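Local coordinates for type IV pilus biogenesis protein PilB (Streptococcus sanguinis, PDB 7B7P) that serves as a bimodular minor pilin of type IV pili with a direct role in adhesion, carrying a metal-binding von Willebrand factor A-like module, at residues T18-V23 with I107-T112; K62-Y67 with M89-E94; M174-Q179 with E189-I194; Y290-R295 with V312-P317; Y319-T324 with I348-E353. All coordinates share one frame; numbering follows the deposited sequence.

From the N terminus, helix 9-27 enters contact 1, whose loop closes only when strand 104-112 returns to it. Contact 2 (62-67 with 89-94) lies wholly within that loop, and the two touch where strands 92-101 and 104-112 pair, their centres about 10 Å apart. Together they tie the pilin helix to two sheets. Contacts 3, 4 and 5 follow in series without crossing, on the far side of the chain's centre. Contact 3 closes a short loop of the von Willebrand factor A-like module beside its metal site. Contacts 4 and 5, with centres about 11 Å apart, join through Leu291 and Asp320 and link a small antiparallel sheet to helix 341-358.

Contact 1. Residues T18-V23 with I107-T112; sequences TSMQYV and ISYNLT
Met20 reaches from the helical segment 18-23 onto Tyr109 and Leu111, the two residues of strand segment 107-112 whose side chains point at the helix. From CB, directed at the strand, the chain brings CG to 4.0 Å from Tyr109 CD2. The next atom, SD, passes Tyr109 CB at 3.7 Å and stands 5.2 Å from the centroid of the Tyr109 ring, 65° off the ring normal, an oblique Met-aromatic contact. The chain runs straight through its first two torsions and bends at the third (chi3 -82°), which turns the methyl toward the strand. There CE ends between two residues of one strand face, 3.6 Å from Tyr109 CB and 3.7 Å from Leu111 CB. One turn further along the helix, Val23 CG1 meets the same ring at Tyr109 CE1, 4.0 Å away. Polar ends are served from outside: Tyr109 OH hydrogen-bonds Asp24 OD1, and Ser19 OG bonds the carbonyl of Leu81 while brushing Leu111 CD2. The short axes run at 146°, closer to antiparallel than to parallel, and 9.8 Å apart. Helix 9-27 thus packs on the three-stranded antiparallel sheet as in the helix-on-sheet core of type IV pilins, with Met20 also touching Ile124 and Ala127 of strand 124-130, and Val23 touching Phe95 of strand 92-101.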
# COMPACT_ATOMS: atom_id res chain seq x y z
N THR A 18 -23.19 15.35 -29.16
CA THR A 18 -21.95 15.23 -29.92
C THR A 18 -20.76 15.64 -29.08
O THR A 18 -19.68 15.04 -29.16
CB THR A 18 -22.01 16.07 -31.21
OG1 THR A 18 -22.54 17.37 -30.90
CG2 THR A 18 -22.89 15.42 -32.26
N SER A 19 -20.93 16.66 -28.24
CA SER A 19 -19.89 17.00 -27.28
C SER A 19 -19.56 15.81 -26.38
O SER A 19 -18.39 15.53 -26.12
CB SER A 19 -20.34 18.20 -26.44
OG SER A 19 -19.31 18.61 -25.57
N MET A 20 -20.59 15.09 -25.92
CA MET A 20 -20.35 13.96 -25.04
C MET A 20 -19.70 12.82 -25.80
O MET A 20 -18.85 12.10 -25.26
CB MET A 20 -21.66 13.53 -24.39
CG MET A 20 -21.47 12.46 -23.34
SD MET A 20 -22.99 11.77 -22.65
CE MET A 20 -23.40 13.01 -21.40
N GLN A 21 -20.07 12.64 -27.07
CA GLN A 21 -19.37 11.68 -27.91
C GLN A 21 -17.92 12.08 -28.10
O GLN A 21 -17.03 11.22 -28.10
CB GLN A 21 -20.09 11.52 -29.26
CG GLN A 21 -21.50 10.93 -29.10
CD GLN A 21 -22.12 10.41 -30.39
OE1 GLN A 21 -21.91 10.97 -31.47
NE2 GLN A 21 -22.89 9.33 -30.28
N TYR A 22 -17.64 13.38 -28.23
CA TYR A 22 -16.26 13.84 -28.26
C TYR A 22 -15.51 13.40 -27.01
O TYR A 22 -14.45 12.77 -27.10
CB TYR A 22 -16.19 15.36 -28.38
CG TYR A 22 -16.38 15.88 -29.79
CD1 TYR A 22 -15.87 15.20 -30.88
CD2 TYR A 22 -17.09 17.05 -30.02
CE1 TYR A 22 -16.06 15.68 -32.17
CE2 TYR A 22 -17.28 17.53 -31.29
CZ TYR A 22 -16.76 16.85 -32.36
OH TYR A 22 -16.97 17.36 -33.62
N VAL A 23 -16.07 13.70 -25.83
CA VAL A 23 -15.48 13.27 -24.57
C VAL A 23 -15.27 11.76 -24.55
O VAL A 23 -14.16 11.28 -24.33
CB VAL A 23 -16.34 13.74 -23.38
CG1 VAL A 23 -15.85 13.10 -22.10
CG2 VAL A 23 -16.31 15.25 -23.28
N ILE A 107 -18.12 3.82 -17.10
CA ILE A 107 -18.13 5.22 -16.70
C ILE A 107 -19.47 5.82 -17.09
O ILE A 107 -20.09 5.44 -18.09
CB ILE A 107 -16.97 6.00 -17.34
CG1 ILE A 107 -16.85 7.40 -16.75
CG2 ILE A 107 -17.13 6.09 -18.85
CD1 ILE A 107 -15.69 8.17 -17.33
N SER A 108 -19.95 6.76 -16.28
CA SER A 108 -21.17 7.48 -16.60
C SER A 108 -20.85 8.95 -16.79
O SER A 108 -20.04 9.54 -16.06
CB SER A 108 -22.24 7.27 -15.52
OG SER A 108 -22.30 8.35 -14.62
N TYR A 109 -21.45 9.53 -17.81
CA TYR A 109 -21.33 10.94 -18.12
C TYR A 109 -22.65 11.64 -17.83
O TYR A 109 -23.73 11.07 -18.06
CB TYR A 109 -20.97 11.17 -19.57
CG TYR A 109 -19.75 10.46 -20.07
CD1 TYR A 109 -18.50 10.71 -19.52
CD2 TYR A 109 -19.84 9.58 -21.14
CE1 TYR A 109 -17.37 10.07 -20.01
CE2 TYR A 109 -18.73 8.94 -21.64
CZ TYR A 109 -17.49 9.19 -21.07
OH TYR A 109 -16.38 8.53 -21.57
N ASN A 110 -22.56 12.86 -17.33
CA ASN A 110 -23.69 13.75 -17.16
C ASN A 110 -23.33 15.07 -17.82
O ASN A 110 -22.22 15.57 -17.62
CB ASN A 110 -24.03 13.94 -15.68
CG ASN A 110 -25.29 14.75 -15.47
OD1 ASN A 110 -25.39 15.90 -15.90
ND2 ASN A 110 -26.27 14.15 -14.80
N LEU A 111 -24.24 15.61 -18.63
CA LEU A 111 -23.96 16.87 -19.32
C LEU A 111 -25.29 17.58 -19.53
O LEU A 111 -25.97 17.36 -20.54
CB LEU A 111 -23.22 16.65 -20.64
CG LEU A 111 -22.87 17.94 -21.39
CD1 LEU A 111 -22.25 18.97 -20.45
CD2 LEU A 111 -21.96 17.66 -22.56
N THR A 112 -25.65 18.43 -18.57
CA THR A 112 -26.94 19.12 -18.65
C THR A 112 -26.78 20.64 -18.58
O THR A 112 -25.70 21.19 -18.86
CB THR A 112 -27.89 18.64 -17.55
OG1 THR A 112 -27.26 18.68 -16.26
CG2 THR A 112 -28.37 17.22 -17.84

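Contact 2. Residues K62-Y67 with M89-E94; sequences KKVMNY and MKLDLE
Lys62 passes the aliphatic part of its side chain over the carbonyl oxygen of Met89: CB is 3.4 Å from Met89 O, and CG and CD stay close to the same oxygen. The backbone joins in through a CA-H...O contact, Lys62 CA to Met89 O at 3.5 Å with 131° at the hydrogen. Bends at chi2 (-149°) and chi3 (-82°) carry the lysine past Lys90, with Lys62 CD 4.1 Å from Lys90 CD. The two ammonium groups remain 5.6 Å apart, NZ to NZ, and Lys62 NZ has a hydrogen bond to Asn88 OD1, which may ease their mutual repulsion. At the carbonyl end of Lys62 the partner changes to Leu91, whose CD1 lies 3.9 Å from Lys62 O. Lys63 points away at CB, and its NZ forms a salt bridge with Glu80 and a hydrogen bond to Lys84 O. Val64 brings CG2 to within 4.2 Å of Leu91 CD1, the apolar inner end of the contact. Val64 packs on Ser19 and Val23, and Leu91 on Met16, all of helix 9-27. The contact joins the start of inner strand 64-67 of the six-stranded sheet to the approach of edge strand 92-101 of the three-stranded sheet, consistent with a pilin module.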
# COMPACT_ATOMS: atom_id res chain seq x y z
N LYS A 62 -19.44 27.45 -19.59
CA LYS A 62 -20.26 27.45 -20.80
C LYS A 62 -19.65 26.65 -21.93
O LYS A 62 -20.25 26.57 -23.01
CB LYS A 62 -20.51 28.90 -21.25
CG LYS A 62 -20.91 29.81 -20.10
CD LYS A 62 -21.84 30.94 -20.52
CE LYS A 62 -21.06 32.10 -21.11
NZ LYS A 62 -21.98 33.19 -21.53
N LYS A 63 -18.49 26.04 -21.71
CA LYS A 63 -17.83 25.28 -22.76
C LYS A 63 -17.17 24.04 -22.15
O LYS A 63 -16.62 24.09 -21.05
CB LYS A 63 -16.81 26.17 -23.49
CG LYS A 63 -17.36 26.88 -24.73
CD LYS A 63 -18.13 25.92 -25.63
CE LYS A 63 -19.29 26.60 -26.35
NZ LYS A 63 -20.14 25.56 -27.02
N VAL A 64 -17.27 22.92 -22.86
CA VAL A 64 -16.53 21.71 -22.50
C VAL A 64 -15.20 21.77 -23.22
O VAL A 64 -15.16 21.80 -24.45
CB VAL A 64 -17.30 20.43 -22.90
CG1 VAL A 64 -16.41 19.20 -22.64
CG2 VAL A 64 -18.63 20.33 -22.17
N MET A 65 -14.10 21.76 -22.47
CA MET A 65 -12.79 21.91 -23.09
C MET A 65 -11.84 20.79 -22.73
O MET A 65 -12.06 20.00 -21.80
CB MET A 65 -12.17 23.27 -22.78
CG MET A 65 -12.64 24.28 -23.81
SD MET A 65 -12.93 25.91 -23.17
CE MET A 65 -13.85 25.42 -21.73
N ASN A 66 -10.76 20.75 -23.50
CA ASN A 66 -9.84 19.63 -23.56
C ASN A 66 -8.43 20.21 -23.59
O ASN A 66 -7.99 20.70 -24.63
CB ASN A 66 -10.14 18.79 -24.79
CG ASN A 66 -9.22 17.62 -24.94
OD1 ASN A 66 -8.70 17.09 -23.96
ND2 ASN A 66 -9.01 17.19 -26.18
N TYR A 67 -7.74 20.17 -22.45
CA TYR A 67 -6.35 20.64 -22.34
C TYR A 67 -5.44 19.45 -22.56
O TYR A 67 -5.28 18.61 -21.68
CB TYR A 67 -6.10 21.28 -20.98
CG TYR A 67 -7.14 22.27 -20.54
CD1 TYR A 67 -8.34 21.85 -19.98
CD2 TYR A 67 -6.93 23.64 -20.68
CE1 TYR A 67 -9.29 22.75 -19.57
CE2 TYR A 67 -7.88 24.55 -20.28
CZ TYR A 67 -9.06 24.10 -19.72
OH TYR A 67 -10.03 25.00 -19.30
N MET A 89 -25.35 29.47 -22.49
CA MET A 89 -25.95 28.59 -21.49
C MET A 89 -24.88 28.04 -20.57
O MET A 89 -23.75 27.76 -20.99
CB MET A 89 -26.69 27.45 -22.19
CG MET A 89 -27.73 26.75 -21.36
SD MET A 89 -28.37 25.29 -22.21
CE MET A 89 -28.94 26.04 -23.73
N LYS A 90 -25.23 27.87 -19.30
CA LYS A 90 -24.29 27.36 -18.31
C LYS A 90 -24.51 25.86 -18.11
O LYS A 90 -25.65 25.39 -18.04
CB LYS A 90 -24.44 28.12 -16.98
CG LYS A 90 -23.45 29.28 -16.85
CD LYS A 90 -24.13 30.62 -17.13
CE LYS A 90 -23.44 31.78 -16.40
NZ LYS A 90 -24.24 33.05 -16.41
N LEU A 91 -23.41 25.12 -18.03
CA LEU A 91 -23.41 23.67 -18.16
C LEU A 91 -23.06 22.98 -16.84
O LEU A 91 -22.37 23.54 -15.99
CB LEU A 91 -22.41 23.24 -19.24
CG LEU A 91 -22.76 23.67 -20.67
CD1 LEU A 91 -21.68 23.22 -21.64
CD2 LEU A 91 -24.10 23.10 -21.06
N ASP A 92 -23.57 21.76 -16.68
CA ASP A 92 -23.30 20.91 -15.52
C ASP A 92 -22.69 19.60 -16.02
O ASP A 92 -23.38 18.78 -16.64
CB ASP A 92 -24.58 20.66 -14.72
CG ASP A 92 -24.34 19.93 -13.39
OD1 ASP A 92 -23.21 20.01 -12.85
OD2 ASP A 92 -25.30 19.31 -12.88
N LEU A 93 -21.39 19.40 -15.77
CA LEU A 93 -20.64 18.26 -16.27
C LEU A 93 -20.16 17.40 -15.11
O LEU A 93 -19.46 17.90 -14.22
CB LEU A 93 -19.45 18.73 -17.11
CG LEU A 93 -18.40 17.67 -17.38
CD1 LEU A 93 -18.96 16.56 -18.27
CD2 LEU A 93 -17.17 18.32 -18.02
N GLU A 94 -20.49 16.12 -15.13
CA GLU A 94 -20.14 15.23 -14.03
C GLU A 94 -19.74 13.86 -14.56
O GLU A 94 -20.40 13.33 -15.46
CB GLU A 94 -21.29 15.10 -13.03
CG GLU A 94 -21.08 14.00 -12.00
CD GLU A 94 -22.11 13.99 -10.88
OE1 GLU A 94 -23.17 14.65 -11.03
OE2 GLU A 94 -21.86 13.32 -9.86

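Contact 3. Residues M174-Q179 with E189-I194; sequences MDWDLQ and ESRMDI
The carbonyl oxygen of Asp177 is gripped by the Arg191 guanidinium: NE donates at 2.9 Å and 155° to Asp177 O, and NH2 adds a weak bond. The oxygen lies near the guanidinium plane, while NE stands 55° out of the carbonyl plane, so no lone pair is aimed at it. Trp176 CE3 sits over one guanidinium face, toward its rim, with the two planes 81° apart. The helix start is held as well, since Arg191 N bonds Trp176 O (2.9 Å) and Met192 N bonds Met174 O (3.0 Å). Ser190 and Asp193 close a capping box, Asp193 N to Ser190 OG at 2.8 Å. Apolar ends complete the fit, Met174 CE meeting Met192 CE at 3.7 Å. Arg191 NH1 forms salt bridges with Asp284, a magnesium-binding residue of the MIDAS, and Glu376. The loop after strand 162-169 is thus fastened to the start of helix 191-209, with Leu178, Arg191 and Ile194 against Phe370 of strand 364-370.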
# COMPACT_ATOMS: atom_id res chain seq x y z
N MET A 174 8.19 -21.87 13.52
CA MET A 174 8.09 -21.88 12.07
C MET A 174 8.58 -23.19 11.44
O MET A 174 8.51 -23.33 10.21
CB MET A 174 8.85 -20.69 11.48
CG MET A 174 8.22 -19.35 11.79
SD MET A 174 6.78 -19.00 10.80
CE MET A 174 7.53 -18.48 9.25
N ASP A 175 9.06 -24.14 12.24
CA ASP A 175 9.34 -25.49 11.77
C ASP A 175 8.12 -26.40 11.80
O ASP A 175 8.17 -27.47 11.20
CB ASP A 175 10.44 -26.15 12.60
CG ASP A 175 11.78 -26.06 11.94
OD1 ASP A 175 11.83 -25.90 10.69
OD2 ASP A 175 12.77 -26.14 12.70
N TRP A 176 7.07 -26.03 12.52
CA TRP A 176 5.87 -26.86 12.54
C TRP A 176 5.01 -26.56 11.31
O TRP A 176 5.29 -25.64 10.55
CB TRP A 176 5.06 -26.62 13.81
CG TRP A 176 5.85 -26.53 15.05
CD1 TRP A 176 7.00 -27.21 15.36
CD2 TRP A 176 5.55 -25.71 16.18
NE1 TRP A 176 7.44 -26.85 16.61
CE2 TRP A 176 6.56 -25.93 17.14
CE3 TRP A 176 4.52 -24.80 16.48
CZ2 TRP A 176 6.57 -25.27 18.38
CZ3 TRP A 176 4.53 -24.16 17.71
CH2 TRP A 176 5.55 -24.40 18.64
N ASP A 177 3.96 -27.36 11.13
CA ASP A 177 3.04 -27.07 10.04
C ASP A 177 2.05 -26.00 10.49
O ASP A 177 2.04 -25.58 11.66
CB ASP A 177 2.38 -28.36 9.53
CG ASP A 177 1.27 -28.93 10.46
OD1 ASP A 177 0.82 -28.29 11.46
OD2 ASP A 177 0.84 -30.07 10.18
N LEU A 178 1.21 -25.57 9.56
CA LEU A 178 0.29 -24.47 9.82
C LEU A 178 -0.61 -24.74 11.02
O LEU A 178 -1.03 -23.80 11.69
CB LEU A 178 -0.55 -24.19 8.58
CG LEU A 178 0.18 -23.15 7.73
CD1 LEU A 178 -0.43 -23.04 6.34
CD2 LEU A 178 0.21 -21.79 8.43
N GLN A 179 -0.88 -26.01 11.33
CA GLN A 179 -1.69 -26.39 12.49
C GLN A 179 -0.86 -26.61 13.75
O GLN A 179 -1.40 -27.05 14.76
CB GLN A 179 -2.51 -27.64 12.17
CG GLN A 179 -3.60 -27.39 11.18
CD GLN A 179 -3.08 -27.35 9.75
OE1 GLN A 179 -3.50 -26.50 8.96
NE2 GLN A 179 -2.17 -28.26 9.40
N GLU A 189 4.25 -29.51 4.68
CA GLU A 189 5.37 -28.59 4.72
C GLU A 189 5.34 -27.77 6.01
O GLU A 189 4.28 -27.57 6.62
CB GLU A 189 5.33 -27.66 3.51
CG GLU A 189 5.17 -28.36 2.17
CD GLU A 189 4.78 -27.40 1.05
OE1 GLU A 189 3.56 -27.10 0.91
OE2 GLU A 189 5.68 -26.94 0.31
N SER A 190 6.51 -27.31 6.44
CA SER A 190 6.59 -26.37 7.55
C SER A 190 6.11 -24.99 7.12
O SER A 190 6.06 -24.65 5.93
CB SER A 190 8.03 -26.25 8.06
OG SER A 190 8.77 -25.39 7.20
N ARG A 191 5.76 -24.18 8.12
CA ARG A 191 5.41 -22.78 7.86
C ARG A 191 6.53 -22.09 7.10
O ARG A 191 6.28 -21.37 6.13
CB ARG A 191 5.12 -22.06 9.17
CG ARG A 191 3.93 -22.63 9.92
CD ARG A 191 3.84 -22.08 11.34
NE ARG A 191 2.86 -22.82 12.13
CZ ARG A 191 2.44 -22.46 13.34
NH1 ARG A 191 2.93 -21.36 13.92
NH2 ARG A 191 1.56 -23.21 13.97
N MET A 192 7.78 -22.33 7.51
CA MET A 192 8.90 -21.73 6.79
C MET A 192 8.97 -22.24 5.34
O MET A 192 9.22 -21.45 4.42
CB MET A 192 10.22 -22.00 7.51
CG MET A 192 11.31 -21.09 6.98
SD MET A 192 10.84 -19.33 7.16
CE MET A 192 11.18 -19.17 8.93
N ASP A 193 8.75 -23.54 5.12
CA ASP A 193 8.72 -24.06 3.75
C ASP A 193 7.72 -23.28 2.92
O ASP A 193 8.03 -22.79 1.83
CB ASP A 193 8.39 -25.56 3.72
CG ASP A 193 9.49 -26.41 4.32
OD1 ASP A 193 10.67 -26.02 4.20
OD2 ASP A 193 9.17 -27.48 4.91
N ILE A 194 6.50 -23.11 3.45
CA ILE A 194 5.48 -22.42 2.68
C ILE A 194 5.85 -20.95 2.49
O ILE A 194 5.65 -20.38 1.41
CB ILE A 194 4.10 -22.60 3.35
CG1 ILE A 194 3.77 -24.08 3.48
CG2 ILE A 194 3.01 -21.87 2.57
CD1 ILE A 194 2.49 -24.36 4.18

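Contact 4. Residues Y290-R295 with V312-P317; sequences YLVDSR and VTFNNP
Val292 faces the Phe314 ring, its CG2 branch standing 3.8 Å from the ring centroid and 21° off the normal, a CH-pi contact over the face. The approach is nearest at the far end of the ring, 3.5 Å from Val292 CG2 to Phe314 CZ, while the other branch, CG1, covers the near end at 3.7 Å from Phe314 CD1. That same CG1 reaches Pro317, with 4.3 Å to Pro317 CB. Tyr290 adds its ring beside them, CE2 lying 4.2 Å from Pro317 CB and 4.1 Å from Phe314 CD1. Tyr290 and Phe314, of strands 289-291 and 311-314, meet although strand 332-335 lies between the two in a four-stranded antiparallel sheet. The first torsion of Tyr290, chi1 55°, sets CG between the backbone N and the carbonyl carbon and sends the hydroxyl to the edge of the Phe314 ring. There Tyr290 OH accepts a hydrogen bond from Phe314 N, 3.2 Å long with 158° at the hydrogen. Beyond Val292 the chain turns at Asp293, whose OD1 takes the backbone N-H of Arg295 in an Asx turn, and the carbonyl of Val292 receives Arg331 NH1.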
# COMPACT_ATOMS: atom_id res chain seq x y z
N TYR A 290 11.45 -8.75 23.90
CA TYR A 290 11.78 -7.35 23.63
C TYR A 290 13.21 -7.13 24.10
O TYR A 290 13.76 -7.94 24.86
CB TYR A 290 10.79 -6.38 24.32
CG TYR A 290 10.66 -6.62 25.84
CD1 TYR A 290 9.76 -7.54 26.35
CD2 TYR A 290 11.47 -5.92 26.74
CE1 TYR A 290 9.66 -7.77 27.72
CE2 TYR A 290 11.37 -6.13 28.09
CZ TYR A 290 10.48 -7.06 28.58
OH TYR A 290 10.40 -7.27 29.95
N LEU A 291 13.83 -6.06 23.61
CA LEU A 291 15.17 -5.67 24.04
C LEU A 291 15.10 -4.41 24.88
O LEU A 291 14.31 -3.51 24.58
CB LEU A 291 16.10 -5.44 22.84
CG LEU A 291 16.40 -6.75 22.11
CD1 LEU A 291 17.29 -6.53 20.90
CD2 LEU A 291 17.03 -7.71 23.07
N VAL A 292 15.92 -4.33 25.93
CA VAL A 292 16.00 -3.11 26.72
C VAL A 292 17.30 -2.39 26.40
O VAL A 292 18.29 -2.97 25.95
CB VAL A 292 15.83 -3.34 28.24
CG1 VAL A 292 14.45 -3.90 28.53
CG2 VAL A 292 16.95 -4.22 28.82
N ASP A 293 17.27 -1.08 26.59
CA ASP A 293 18.46 -0.25 26.59
C ASP A 293 19.33 -0.62 27.79
O ASP A 293 18.83 -1.04 28.85
CB ASP A 293 17.98 1.20 26.64
CG ASP A 293 19.09 2.22 26.59
OD1 ASP A 293 20.16 2.05 27.21
OD2 ASP A 293 18.84 3.25 25.95
N SER A 294 20.65 -0.46 27.64
CA SER A 294 21.55 -0.76 28.77
C SER A 294 21.18 0.04 30.03
O SER A 294 21.39 -0.43 31.15
CB SER A 294 23.01 -0.50 28.40
OG SER A 294 23.18 0.81 27.86
N ARG A 295 20.60 1.23 29.86
CA ARG A 295 20.12 2.03 30.99
C ARG A 295 19.22 1.24 31.93
O ARG A 295 19.06 1.63 33.10
CB ARG A 295 19.33 3.26 30.51
CG ARG A 295 20.13 4.48 30.02
CD ARG A 295 19.19 5.39 29.22
NE ARG A 295 19.86 6.31 28.31
CZ ARG A 295 20.42 7.46 28.68
NH1 ARG A 295 20.41 7.86 29.95
NH2 ARG A 295 21.00 8.22 27.76
N VAL A 312 12.32 -13.99 31.68
CA VAL A 312 13.08 -12.90 32.28
C VAL A 312 12.35 -11.60 31.96
O VAL A 312 12.06 -11.32 30.79
CB VAL A 312 14.52 -12.85 31.75
CG1 VAL A 312 15.24 -11.64 32.30
CG2 VAL A 312 15.26 -14.14 32.11
N THR A 313 12.08 -10.81 32.97
CA THR A 313 11.30 -9.61 32.75
C THR A 313 11.97 -8.41 33.41
O THR A 313 12.81 -8.55 34.31
CB THR A 313 9.86 -9.82 33.22
OG1 THR A 313 9.15 -8.57 33.23
CG2 THR A 313 9.83 -10.52 34.59
N PHE A 314 11.64 -7.23 32.91
CA PHE A 314 12.12 -5.98 33.48
C PHE A 314 10.95 -5.23 34.08
O PHE A 314 9.95 -4.99 33.39
CB PHE A 314 12.85 -5.14 32.44
CG PHE A 314 14.15 -5.75 31.97
CD1 PHE A 314 14.17 -6.72 30.96
CD2 PHE A 314 15.36 -5.36 32.54
CE1 PHE A 314 15.39 -7.28 30.54
CE2 PHE A 314 16.57 -5.91 32.12
CZ PHE A 314 16.58 -6.88 31.13
N ASN A 315 11.06 -4.91 35.38
CA ASN A 315 10.02 -4.15 36.08
C ASN A 315 9.76 -2.82 35.40
O ASN A 315 8.61 -2.43 35.20
CB ASN A 315 10.42 -3.93 37.55
CG ASN A 315 10.44 -5.22 38.36
OD1 ASN A 315 9.59 -6.10 38.17
ND2 ASN A 315 11.41 -5.34 39.27
N ASN A 316 10.82 -2.11 35.03
CA ASN A 316 10.73 -0.86 34.28
C ASN A 316 11.52 -1.03 32.98
O ASN A 316 12.74 -0.82 32.95
CB ASN A 316 11.26 0.33 35.08
CG ASN A 316 11.45 1.60 34.20
OD1 ASN A 316 12.53 2.22 34.20
ND2 ASN A 316 10.40 1.98 33.46
N PRO A 317 10.88 -1.41 31.89
CA PRO A 317 11.62 -1.53 30.63
C PRO A 317 11.97 -0.17 30.07
O PRO A 317 11.16 0.75 30.07
CB PRO A 317 10.64 -2.27 29.70
CG PRO A 317 9.54 -2.77 30.60
CD PRO A 317 9.47 -1.81 31.74

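Contact 5. Residues Y319-T324 with I348-E353; sequences YDLSPT and IAYAGE
Tyr319 lays its ring flat over the backbone of Tyr350, with Tyr350 CA 4.0 Å from the Tyr319 centroid and only 4° off the ring normal, a CH-pi contact over the ring centre. The hydroxyl end of the Tyr319 ring reaches Ala349 CB. With Tyr350 CG trans to its backbone N (chi1 -178°), its ring runs opposite to that of Tyr319, and the two slide past each other: their planes are 23° apart, but with centroids 5.4 Å apart the rings barely overlap. The closest approach of the two side chains is Tyr319 CB to Tyr350 CD1, 3.6 Å, oblique to the Tyr350 ring. Running out this way, Tyr350 OH donates a 2.8 Å hydrogen bond to Asp320 O, the oxygen lying in the Tyr350 ring plane and the hydroxyl somewhat tilted from the carbonyl plane. Leu321 CD2 comes to the edge of the same ring, 4.0 Å from Tyr350 CE1, and also meets Glu353 CB. Glu353 CG touches Tyr319 CD2 at 3.7 Å, the two side chains crossing at about a right angle. The loop holds its own shape through an Asx turn, Asp320 OD1 taking Ser322 N, while Asp320 OD2 pairs with Arg331. The loop lies against helix 341-358, with Tyr350 also packed on Tyr290 and Leu291 of strand 289-291 and on Asp260 and Arg263 of helix 258-270.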
# COMPACT_ATOMS: atom_id res chain seq x y z
N TYR A 319 13.10 0.58 26.42
CA TYR A 319 13.29 -0.17 25.19
C TYR A 319 14.59 0.24 24.51
O TYR A 319 15.01 1.39 24.57
CB TYR A 319 12.09 0.01 24.28
CG TYR A 319 10.88 -0.61 24.94
CD1 TYR A 319 10.88 -1.95 25.30
CD2 TYR A 319 9.77 0.16 25.26
CE1 TYR A 319 9.80 -2.51 25.95
CE2 TYR A 319 8.67 -0.40 25.90
CZ TYR A 319 8.69 -1.72 26.24
OH TYR A 319 7.61 -2.25 26.89
N ASP A 320 15.23 -0.74 23.89
CA ASP A 320 16.37 -0.51 23.01
C ASP A 320 15.91 0.11 21.71
O ASP A 320 15.58 -0.59 20.74
CB ASP A 320 17.10 -1.83 22.74
CG ASP A 320 18.39 -1.64 21.98
OD1 ASP A 320 18.78 -0.49 21.69
OD2 ASP A 320 19.02 -2.66 21.63
N LEU A 321 15.89 1.43 21.68
CA LEU A 321 15.57 2.22 20.51
C LEU A 321 16.81 2.78 19.81
O LEU A 321 16.71 3.78 19.10
CB LEU A 321 14.66 3.37 20.91
CG LEU A 321 13.44 2.88 21.66
CD1 LEU A 321 12.58 4.10 22.04
CD2 LEU A 321 12.67 1.89 20.76
N SER A 322 17.97 2.19 20.02
CA SER A 322 19.17 2.78 19.44
C SER A 322 19.22 2.52 17.92
O SER A 322 18.80 1.47 17.44
CB SER A 322 20.43 2.21 20.09
OG SER A 322 21.56 2.51 19.27
N PRO A 323 19.77 3.47 17.15
CA PRO A 323 20.09 3.17 15.76
C PRO A 323 21.26 2.24 15.62
O PRO A 323 21.52 1.76 14.51
CB PRO A 323 20.40 4.55 15.16
CG PRO A 323 19.95 5.54 16.17
CD PRO A 323 20.06 4.87 17.49
N THR A 324 21.97 1.96 16.71
CA THR A 324 23.05 0.99 16.73
C THR A 324 22.44 -0.38 17.00
O THR A 324 21.82 -0.59 18.05
CB THR A 324 24.10 1.34 17.79
OG1 THR A 324 24.77 2.56 17.42
CG2 THR A 324 25.13 0.22 17.92
N ILE A 348 4.65 -5.97 22.70
CA ILE A 348 3.86 -5.22 21.74
C ILE A 348 4.22 -3.74 21.82
O ILE A 348 4.29 -3.05 20.80
CB ILE A 348 2.36 -5.48 22.00
CG1 ILE A 348 2.00 -6.90 21.57
CG2 ILE A 348 1.48 -4.46 21.27
CD1 ILE A 348 0.59 -7.34 21.94
N ALA A 349 4.44 -3.22 23.04
CA ALA A 349 4.77 -1.81 23.20
C ALA A 349 6.13 -1.48 22.60
O ALA A 349 6.33 -0.38 22.08
CB ALA A 349 4.75 -1.41 24.68
N TYR A 350 7.07 -2.42 22.66
CA TYR A 350 8.37 -2.23 22.03
C TYR A 350 8.21 -1.90 20.56
O TYR A 350 8.83 -0.98 20.03
CB TYR A 350 9.23 -3.48 22.22
CG TYR A 350 10.64 -3.40 21.65
CD1 TYR A 350 11.31 -2.21 21.61
CD2 TYR A 350 11.31 -4.55 21.19
CE1 TYR A 350 12.58 -2.11 21.12
CE2 TYR A 350 12.59 -4.47 20.71
CZ TYR A 350 13.23 -3.23 20.69
OH TYR A 350 14.51 -3.11 20.21
N ALA A 351 7.35 -2.66 19.87
CA ALA A 351 7.12 -2.44 18.45
C ALA A 351 6.49 -1.07 18.21
O ALA A 351 6.78 -0.41 17.21
CB ALA A 351 6.25 -3.57 17.90
N GLY A 352 5.62 -0.63 19.12
CA GLY A 352 5.07 0.71 18.98
C GLY A 352 6.12 1.79 19.20
O GLY A 352 6.16 2.79 18.48
N GLU A 353 7.00 1.60 20.20
CA GLU A 353 8.06 2.60 20.39
C GLU A 353 8.98 2.64 19.19
O GLU A 353 9.37 3.73 18.74
CB GLU A 353 8.86 2.32 21.66
CG GLU A 353 8.11 2.54 22.93
CD GLU A 353 7.39 3.89 22.96
OE1 GLU A 353 8.07 4.93 22.87
OE2 GLU A 353 6.14 3.92 23.05